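Local coordinates for protein AimR transcriptional regulator (Bacillus phage phi3T, PDB 5ZVV) that activates transcription of the aimX locus in the phage's lysis-lysogeny decision, working as a homodimer that the arbitrium peptide converts to an inactive monomer, at residues 140-145 with 149-154; 223-228 with 260-265; 230-235 with 264-269. One frame throughout, in Å; residues are numbered along the deposited sequence.

Contact 1: 140-145 with 149-154; sequences CKIKSA and FFSNAM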
loop_
_atom_site.group_PDB
_atom_site.type_symbol
_atom_site.label_atom_id
_atom_site.label_comp_id
_atom_site.label_asym_id
_atom_site.label_seq_id
_atom_site.Cartn_x
_atom_site.Cartn_y
_atom_site.Cartn_z
ATOM N N CYS A 140 -17.535 5.209 16.492
ATOM C CA CYS A 140 -18.238 4.228 17.308
ATOM C C CYS A 140 -17.790 4.221 18.765
ATOM O O CYS A 140 -18.498 3.646 19.598
ATOM C CB CYS A 140 -18.062 2.826 16.717
ATOM S SG CYS A 140 -18.785 2.589 15.073
ATOM N N LYS A 141 -16.653 4.839 19.087
ATOM C CA LYS A 141 -16.067 4.794 20.429
ATOM C C LYS A 141 -15.971 3.349 20.918
ATOM O O LYS A 141 -16.560 2.955 21.927
ATOM C CB LYS A 141 -16.858 5.667 21.408
ATOM C CG LYS A 141 -16.919 7.138 21.014
ATOM C CD LYS A 141 -17.858 7.932 21.912
ATOM C CE LYS A 141 -17.289 8.099 23.310
ATOM N NZ LYS A 141 -18.174 8.930 24.177
ATOM N N ILE A 142 -15.212 2.558 20.160
ATOM C CA ILE A 142 -15.118 1.122 20.400
ATOM C C ILE A 142 -14.417 0.869 21.726
ATOM O O ILE A 142 -13.301 1.349 21.961
ATOM C CB ILE A 142 -14.385 0.437 19.236
ATOM C CG1 ILE A 142 -15.141 0.682 17.926
ATOM C CG2 ILE A 142 -14.215 -1.051 19.506
ATOM C CD1 ILE A 142 -14.391 0.241 16.695
ATOM N N LYS A 143 -15.070 0.104 22.598
ATOM C CA LYS A 143 -14.572 -0.174 23.942
ATOM C C LYS A 143 -14.111 -1.608 24.135
ATOM O O LYS A 143 -13.058 -1.836 24.734
ATOM C CB LYS A 143 -15.655 0.134 24.983
ATOM C CG LYS A 143 -16.349 1.474 24.815
ATOM C CD LYS A 143 -15.467 2.627 25.245
ATOM C CE LYS A 143 -16.285 3.899 25.402
ATOM N NZ LYS A 143 -15.468 5.036 25.911
ATOM N N SER A 144 -14.881 -2.582 23.657
ATOM C CA SER A 144 -14.547 -3.982 23.879
ATOM C C SER A 144 -13.274 -4.354 23.135
ATOM O O SER A 144 -13.016 -3.870 22.030
ATOM C CB SER A 144 -15.692 -4.884 23.421
ATOM O OG SER A 144 -15.762 -4.926 22.007
ATOM N N ALA A 145 -12.474 -5.226 23.753
ATOM C CA ALA A 145 -11.258 -5.706 23.106
ATOM C C ALA A 145 -11.575 -6.369 21.770
ATOM O O ALA A 145 -10.971 -6.040 20.741
ATOM C CB ALA A 145 -10.524 -6.674 24.033
ATOM N N PHE A 149 -10.176 -5.394 18.232
ATOM C CA PHE A 149 -9.471 -6.294 17.332
ATOM C C PHE A 149 -10.118 -6.291 15.952
ATOM O O PHE A 149 -9.449 -6.039 14.940
ATOM C CB PHE A 149 -9.454 -7.703 17.932
ATOM C CG PHE A 149 -8.623 -8.693 17.164
ATOM C CD1 PHE A 149 -9.146 -9.365 16.071
ATOM C CD2 PHE A 149 -7.325 -8.974 17.554
ATOM C CE1 PHE A 149 -8.386 -10.282 15.371
ATOM C CE2 PHE A 149 -6.560 -9.894 16.859
ATOM C CZ PHE A 149 -7.094 -10.546 15.764
ATOM N N PHE A 150 -11.434 -6.526 15.897
ATOM C CA PHE A 150 -12.067 -6.815 14.614
ATOM C C PHE A 150 -12.158 -5.578 13.735
ATOM O O PHE A 150 -12.064 -5.687 12.508
ATOM C CB PHE A 150 -13.456 -7.422 14.825
ATOM C CG PHE A 150 -14.057 -7.995 13.573
ATOM C CD1 PHE A 150 -13.602 -9.200 13.061
ATOM C CD2 PHE A 150 -15.068 -7.327 12.902
ATOM C CE1 PHE A 150 -14.146 -9.730 11.908
ATOM C CE2 PHE A 150 -15.619 -7.851 11.749
ATOM C CZ PHE A 150 -15.155 -9.056 11.249
ATOM N N SER A 151 -12.332 -4.398 14.333
ATOM C CA SER A 151 -12.324 -3.173 13.544
ATOM C C SER A 151 -10.999 -2.971 12.824
ATOM O O SER A 151 -10.934 -2.177 11.880
ATOM C CB SER A 151 -12.627 -1.965 14.431
ATOM O OG SER A 151 -11.647 -1.810 15.439
ATOM N N ASN A 152 -9.942 -3.671 13.243
ATOM C CA ASN A 152 -8.687 -3.660 12.505
ATOM C C ASN A 152 -8.533 -4.871 11.595
ATOM O O ASN A 152 -8.130 -4.723 10.436
ATOM C CB ASN A 152 -7.507 -3.580 13.476
ATOM C CG ASN A 152 -7.352 -2.199 14.080
ATOM O OD1 ASN A 152 -6.884 -1.274 13.420
ATOM N ND2 ASN A 152 -7.754 -2.050 15.337
ATOM N N ALA A 153 -8.871 -6.066 12.090
ATOM C CA ALA A 153 -8.747 -7.272 11.278
ATOM C C ALA A 153 -9.622 -7.211 10.032
ATOM O O ALA A 153 -9.244 -7.741 8.981
ATOM C CB ALA A 153 -9.100 -8.503 12.115
HETATM N N MSE A 154 -10.780 -6.565 10.125
HETATM C CA MSE A 154 -11.698 -6.455 8.994
HETATM C C MSE A 154 -11.095 -5.638 7.860
HETATM O O MSE A 154 -11.486 -5.786 6.703
HETATM C CB MSE A 154 -13.021 -5.827 9.435
HETATM C CG MSE A 154 -12.939 -4.331 9.673
HETATM SE SE MSE A 154 -14.632 -3.600 10.296
HETATM C CE MSE A 154 -14.268 -1.692 10.078
#
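I142 holds CG1 anti to its own carbonyl carbon (chi1 -60°), and from there the extended end of the chain carries CD1 to S151. In S151, OG stands between the backbone N and the carbonyl carbon (chi1 62°), which turns it back along its helix. The methyl CD1 therefore meets both atoms of the serine side chain, lying 3.6 Å from S151 CB and 3.6 Å from S151 OG. That closeness to OG is packing rather than polar bonding: S151 OG hydrogen-bonds to the backbone O of M147, one turn earlier, with a weak second bond to the O of L148. A buried hydroxyl is thus satisfied by its own helix, and the methyl of I142 packs against CB and the side of OG alike. S137 of helix 130-139 touches both side chains, while E112 and V116 of helix 108-124 pack on I142.

The second link is backbone. F149 N donates to A145 O over 2.7 Å, with an N-H...O angle of 152°, an i to i+4 bond in the first turns of helix 145-161; F149 CB also lies 3.6 Å from A145 O. Beyond it the phenylalanine ring leads away from the loop, toward F177 and F189.

The loop itself is defined at both ends. K141 leaves helix 130-139 with positive phi, and S144 is the N-cap of helix 145-161, its OG bonded to the backbone N of M147, the N3 position. E112 braces this cap from helix 108-124, through OE2 to S144 OG and OE1 to K143 N. I142 of this turn packs on the second helix, and such a short, N-capped connection between consecutive helices is consistent with the helix-turn-helix build of TPR-like proteins, the clan to which the AimR family belongs.

Contact 2: 223-228 with 260-265; sequences VNRICF and PVHQEM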
loop_
_atom_site.group_PDB
_atom_site.type_symbol
_atom_site.label_atom_id
_atom_site.label_comp_id
_atom_site.label_asym_id
_atom_site.label_seq_id
_atom_site.Cartn_x
_atom_site.Cartn_y
_atom_site.Cartn_z
ATOM N N VAL A 223 -15.112 -24.609 10.817
ATOM C CA VAL A 223 -15.960 -23.869 9.891
ATOM C C VAL A 223 -15.659 -24.330 8.474
ATOM O O VAL A 223 -14.491 -24.427 8.073
ATOM C CB VAL A 223 -15.743 -22.357 10.053
ATOM C CG1 VAL A 223 -16.467 -21.585 8.952
ATOM C CG2 VAL A 223 -16.219 -21.901 11.421
ATOM N N ASN A 224 -16.716 -24.624 7.709
ATOM C CA ASN A 224 -16.535 -25.197 6.377
ATOM C C ASN A 224 -15.776 -24.249 5.456
ATOM O O ASN A 224 -14.906 -24.684 4.694
ATOM C CB ASN A 224 -17.890 -25.567 5.769
ATOM C CG ASN A 224 -18.499 -26.804 6.405
ATOM O OD1 ASN A 224 -19.684 -26.829 6.734
ATOM N ND2 ASN A 224 -17.684 -27.835 6.586
ATOM N N ARG A 225 -16.088 -22.952 5.512
ATOM C CA ARG A 225 -15.411 -21.990 4.645
ATOM C C ARG A 225 -13.913 -21.950 4.936
ATOM O O ARG A 225 -13.083 -22.008 4.016
ATOM C CB ARG A 225 -16.042 -20.604 4.813
ATOM C CG ARG A 225 -15.467 -19.515 3.906
ATOM C CD ARG A 225 -14.273 -18.802 4.550
ATOM N NE ARG A 225 -14.692 -17.831 5.552
ATOM C CZ ARG A 225 -14.591 -16.516 5.396
ATOM N NH1 ARG A 225 -15.009 -15.701 6.352
ATOM N NH2 ARG A 225 -14.063 -16.021 4.285
ATOM N N ILE A 226 -13.553 -21.851 6.220
ATOM C CA ILE A 226 -12.148 -21.771 6.609
ATOM C C ILE A 226 -11.385 -22.990 6.107
ATOM O O ILE A 226 -10.340 -22.866 5.459
ATOM C CB ILE A 226 -12.022 -21.620 8.135
ATOM C CG1 ILE A 226 -12.583 -20.269 8.595
ATOM C CG2 ILE A 226 -10.565 -21.792 8.580
ATOM C CD1 ILE A 226 -11.818 -19.069 8.070
ATOM N N CYS A 227 -11.901 -24.187 6.392
ATOM C CA CYS A 227 -11.184 -25.400 6.013
ATOM C C CYS A 227 -11.130 -25.561 4.500
ATOM O O CYS A 227 -10.113 -26.010 3.954
ATOM C CB CYS A 227 -11.834 -26.618 6.663
ATOM S SG CYS A 227 -11.725 -26.636 8.462
ATOM N N PHE A 228 -12.213 -25.198 3.807
ATOM C CA PHE A 228 -12.223 -25.264 2.350
ATOM C C PHE A 228 -11.115 -24.403 1.757
ATOM O O PHE A 228 -10.302 -24.881 0.958
ATOM C CB PHE A 228 -13.589 -24.837 1.804
ATOM C CG PHE A 228 -13.602 -24.640 0.315
ATOM C CD1 PHE A 228 -13.673 -25.730 -0.540
ATOM C CD2 PHE A 228 -13.529 -23.370 -0.232
ATOM C CE1 PHE A 228 -13.670 -25.553 -1.910
ATOM C CE2 PHE A 228 -13.529 -23.189 -1.603
ATOM C CZ PHE A 228 -13.597 -24.282 -2.441
ATOM N N PRO A 260 -22.472 -24.012 -4.619
ATOM C CA PRO A 260 -21.872 -24.218 -5.952
ATOM C C PRO A 260 -20.708 -23.293 -6.258
ATOM O O PRO A 260 -19.882 -23.634 -7.112
ATOM C CB PRO A 260 -23.051 -23.980 -6.914
ATOM C CG PRO A 260 -24.073 -23.238 -6.114
ATOM C CD PRO A 260 -23.907 -23.707 -4.702
ATOM N N VAL A 261 -20.600 -22.145 -5.588
ATOM C CA VAL A 261 -19.492 -21.231 -5.863
ATOM C C VAL A 261 -18.168 -21.848 -5.422
ATOM O O VAL A 261 -17.193 -21.890 -6.185
ATOM C CB VAL A 261 -19.741 -19.871 -5.187
ATOM C CG1 VAL A 261 -18.487 -19.014 -5.241
ATOM C CG2 VAL A 261 -20.908 -19.153 -5.856
ATOM N N HIS A 262 -18.114 -22.336 -4.181
ATOM C CA HIS A 262 -16.922 -23.039 -3.720
ATOM C C HIS A 262 -16.683 -24.307 -4.526
ATOM O O HIS A 262 -15.529 -24.674 -4.776
ATOM C CB HIS A 262 -17.050 -23.361 -2.232
ATOM C CG HIS A 262 -17.053 -22.149 -1.356
ATOM N ND1 HIS A 262 -17.380 -22.194 -0.018
ATOM C CD2 HIS A 262 -16.764 -20.854 -1.629
ATOM C CE1 HIS A 262 -17.295 -20.980 0.496
ATOM N NE2 HIS A 262 -16.926 -20.148 -0.461
ATOM N N GLN A 263 -17.757 -24.976 -4.956
ATOM C CA GLN A 263 -17.597 -26.177 -5.768
ATOM C C GLN A 263 -16.915 -25.858 -7.090
ATOM O O GLN A 263 -16.028 -26.596 -7.531
ATOM C CB GLN A 263 -18.952 -26.838 -6.018
ATOM C CG GLN A 263 -18.844 -28.196 -6.699
ATOM C CD GLN A 263 -18.160 -29.233 -5.817
ATOM O OE1 GLN A 263 -18.626 -29.532 -4.717
ATOM N NE2 GLN A 263 -17.051 -29.788 -6.300
ATOM N N GLU A 264 -17.314 -24.762 -7.740
ATOM C CA GLU A 264 -16.689 -24.391 -9.004
ATOM C C GLU A 264 -15.285 -23.844 -8.798
ATOM O O GLU A 264 -14.448 -23.940 -9.704
ATOM C CB GLU A 264 -17.557 -23.376 -9.749
ATOM C CG GLU A 264 -18.792 -23.988 -10.386
ATOM C CD GLU A 264 -19.527 -23.018 -11.291
ATOM O OE1 GLU A 264 -19.177 -21.819 -11.295
ATOM O OE2 GLU A 264 -20.459 -23.455 -11.997
HETATM N N MSE A 265 -15.002 -23.271 -7.632
HETATM C CA MSE A 265 -13.625 -22.885 -7.324
HETATM C C MSE A 265 -12.740 -24.121 -7.195
HETATM O O MSE A 265 -11.632 -24.159 -7.727
HETATM C CB MSE A 265 -13.564 -22.053 -6.047
HETATM C CG MSE A 265 -14.116 -20.658 -6.209
HETATM SE SE MSE A 265 -14.081 -19.693 -4.524
HETATM C CE MSE A 265 -14.909 -18.023 -5.114
#
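One face of the F228 ring carries H262 CB, and M265 CB approaches the rim, close to the plane of the ring; the imidazole of H262 in turn has F228 CD2 over one face. The two rings are nearly parallel, 15° apart, but offset until little of one lies over the other, with centroids separated by 4.8 Å. What lies over the F228 face is chiefly a CH-pi contact, H262 CB being 3.8 Å from the ring centroid and 23° off the normal. With CG anti to the backbone N, F228 reaches across to helix 260-277, where its CZ comes within 3.1 Å of the backbone O of H262, a tight approach.

The axes of segments 224-228 and 260-265 run almost parallel, 7° apart and 12.1 Å at closest, consistent with alternate helices of a TPR-like alpha-solenoid, the clan of this family; the intervening helix is 243-252.

M265, a selenomethionine, adds its CB 4.2 Å from F228 CZ. On the imidazole, R225 CG approaches CE1 obliquely at 4.1 Å, while the arginine's NE bonds to the backbone O of I88. F229 meets the H262 ring edge-to-face.

Contact 3: 230-235 with 264-269; sequences AYLTIG and EMLDGA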
loop_
_atom_site.group_PDB
_atom_site.type_symbol
_atom_site.label_atom_id
_atom_site.label_comp_id
_atom_site.label_asym_id
_atom_site.label_seq_id
_atom_site.Cartn_x
_atom_site.Cartn_y
_atom_site.Cartn_z
ATOM N N ALA A 230 -8.545 -23.354 3.255
ATOM C CA ALA A 230 -7.253 -23.819 3.743
ATOM C C ALA A 230 -6.700 -24.933 2.860
ATOM O O ALA A 230 -5.544 -24.874 2.420
ATOM C CB ALA A 230 -7.379 -24.281 5.192
ATOM N N TYR A 231 -7.514 -25.961 2.588
ATOM C CA TYR A 231 -7.062 -27.030 1.697
ATOM C C TYR A 231 -6.877 -26.527 0.271
ATOM O O TYR A 231 -5.982 -26.998 -0.442
ATOM C CB TYR A 231 -8.043 -28.202 1.734
ATOM C CG TYR A 231 -7.897 -29.052 2.971
ATOM C CD1 TYR A 231 -6.761 -29.828 3.168
ATOM C CD2 TYR A 231 -8.884 -29.074 3.947
ATOM C CE1 TYR A 231 -6.613 -30.606 4.298
ATOM C CE2 TYR A 231 -8.746 -29.848 5.084
ATOM C CZ TYR A 231 -7.607 -30.612 5.254
ATOM O OH TYR A 231 -7.460 -31.385 6.382
ATOM N N LEU A 232 -7.710 -25.575 -0.154
ATOM C CA LEU A 232 -7.492 -24.913 -1.434
ATOM C C LEU A 232 -6.119 -24.253 -1.476
ATOM O O LEU A 232 -5.396 -24.366 -2.475
ATOM C CB LEU A 232 -8.598 -23.883 -1.673
ATOM C CG LEU A 232 -8.854 -23.412 -3.101
ATOM C CD1 LEU A 232 -9.344 -24.568 -3.962
ATOM C CD2 LEU A 232 -9.858 -22.264 -3.108
ATOM N N THR A 233 -5.731 -23.579 -0.388
ATOM C CA THR A 233 -4.433 -22.912 -0.354
ATOM C C THR A 233 -3.287 -23.917 -0.360
ATOM O O THR A 233 -2.290 -23.719 -1.062
ATOM C CB THR A 233 -4.334 -22.001 0.872
ATOM O OG1 THR A 233 -5.357 -21.000 0.811
ATOM C CG2 THR A 233 -2.975 -21.316 0.919
ATOM N N ILE A 234 -3.405 -24.998 0.418
ATOM C CA ILE A 234 -2.355 -26.017 0.441
ATOM C C ILE A 234 -2.158 -26.606 -0.952
ATOM O O ILE A 234 -1.036 -26.650 -1.488
ATOM C CB ILE A 234 -2.694 -27.105 1.478
ATOM C CG1 ILE A 234 -2.626 -26.530 2.896
ATOM C CG2 ILE A 234 -1.764 -28.309 1.333
ATOM C CD1 ILE A 234 -3.095 -27.483 3.976
ATOM N N GLY A 235 -3.259 -27.052 -1.566
ATOM C CA GLY A 235 -3.179 -27.552 -2.927
ATOM C C GLY A 235 -2.550 -26.551 -3.874
ATOM O O GLY A 235 -1.767 -26.920 -4.751
ATOM N N GLU A 264 -17.314 -24.762 -7.740
ATOM C CA GLU A 264 -16.689 -24.391 -9.004
ATOM C C GLU A 264 -15.285 -23.844 -8.798
ATOM O O GLU A 264 -14.448 -23.940 -9.704
ATOM C CB GLU A 264 -17.557 -23.376 -9.749
ATOM C CG GLU A 264 -18.792 -23.988 -10.386
ATOM C CD GLU A 264 -19.527 -23.018 -11.291
ATOM O OE1 GLU A 264 -19.177 -21.819 -11.295
ATOM O OE2 GLU A 264 -20.459 -23.455 -11.997
HETATM N N MSE A 265 -15.002 -23.271 -7.632
HETATM C CA MSE A 265 -13.625 -22.885 -7.324
HETATM C C MSE A 265 -12.740 -24.121 -7.195
HETATM O O MSE A 265 -11.632 -24.159 -7.727
HETATM C CB MSE A 265 -13.564 -22.053 -6.047
HETATM C CG MSE A 265 -14.116 -20.658 -6.209
HETATM SE SE MSE A 265 -14.081 -19.693 -4.524
HETATM C CE MSE A 265 -14.909 -18.023 -5.114
ATOM N N LEU A 266 -13.246 -25.140 -6.496
ATOM C CA LEU A 266 -12.480 -26.371 -6.320
ATOM C C LEU A 266 -12.283 -27.091 -7.650
ATOM O O LEU A 266 -11.161 -27.482 -8.000
ATOM C CB LEU A 266 -13.184 -27.282 -5.316
ATOM C CG LEU A 266 -12.427 -28.572 -5.003
ATOM C CD1 LEU A 266 -11.120 -28.234 -4.318
ATOM C CD2 LEU A 266 -13.268 -29.501 -4.149
ATOM N N ASP A 267 -13.375 -27.280 -8.397
ATOM C CA ASP A 267 -13.285 -27.861 -9.730
ATOM C C ASP A 267 -12.310 -27.084 -10.600
ATOM O O ASP A 267 -11.554 -27.674 -11.374
ATOM C CB ASP A 267 -14.664 -27.890 -10.399
ATOM C CG ASP A 267 -15.649 -28.800 -9.690
ATOM O OD1 ASP A 267 -15.223 -29.630 -8.862
ATOM O OD2 ASP A 267 -16.859 -28.691 -9.985
ATOM N N GLY A 268 -12.320 -25.754 -10.490
ATOM C CA GLY A 268 -11.373 -24.955 -11.252
ATOM C C GLY A 268 -9.937 -25.185 -10.824
ATOM O O GLY A 268 -9.026 -25.200 -11.659
ATOM N N ALA A 269 -9.711 -25.369 -9.522
ATOM C CA ALA A 269 -8.364 -25.674 -9.048
ATOM C C ALA A 269 -7.875 -27.000 -9.613
ATOM O O ALA A 269 -6.726 -27.108 -10.063
ATOM C CB ALA A 269 -8.336 -25.699 -7.519
#
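Parallel packing of two helices separated in sequence by a third, as expected for the TPR-like alpha-solenoid suggested by the family's clan, sets L232 of helix 224-237 against L266 and A269 of helix 260-277. The geometry supports this reading: the axes of the short segments make 14° in the same N-to-C sense and approach to 11.1 Å, and the nearest CA atoms, those of L232 and L266, are 7.1 Å apart. The intervening helix 243-252 joins in through Y250, whose side chain touches both L266 and A269.

L232 contributes most of the contact, with 72 Å² of its surface buried against the other segment out of 126 Å² summed over both sides. Its CG lies anti to the backbone N (chi1 -160°, some way from a perfectly staggered value), and this carries CG and its two methyls across the gap, although the CB itself does not aim at the other helix. One branch does the touching. L232 CD1 packs 3.9 Å from A269 CB, and 4.1 Å from L266 CD1, where the two leucine side chains cross at a slant and meet methyl to methyl. L266 and A269 are three residues apart and so present neighbouring surfaces of the same helical face.

No hydrogen bond crosses between the segments, so the interface is held by van der Waals packing of aliphatic groups. The selenomethionine M265 adds a smaller share, 21 Å². The same methyl of L232 also faces the backbone of that helix: L232 CD1 lies 4.4 Å from M265 O, the carbonyl oxygen that already accepts a bond from A269 N at 2.9 Å.

How the contacts relate
From the N terminus, contact 1 comes first and is the most local: it ties the turn after helix 130-139 to helix 145-161, and only three residues separate its segments. It closes before the others open. Contacts 2 and 3 then leave from successive turns of helix 224-237 and land on successive, overlapping turns of helix 260-277, sharing E264 and M265. Each encloses helix 243-252 in its loop. Because the order of their segments is kept on both helices, the two form one continuous parallel seam, with centres 8 Å apart and F228 CE1 touching L266 CB at 3.9 Å. Contact 1 lies apart, its centre 27 Å from that of contact 2, in helices earlier in the chain.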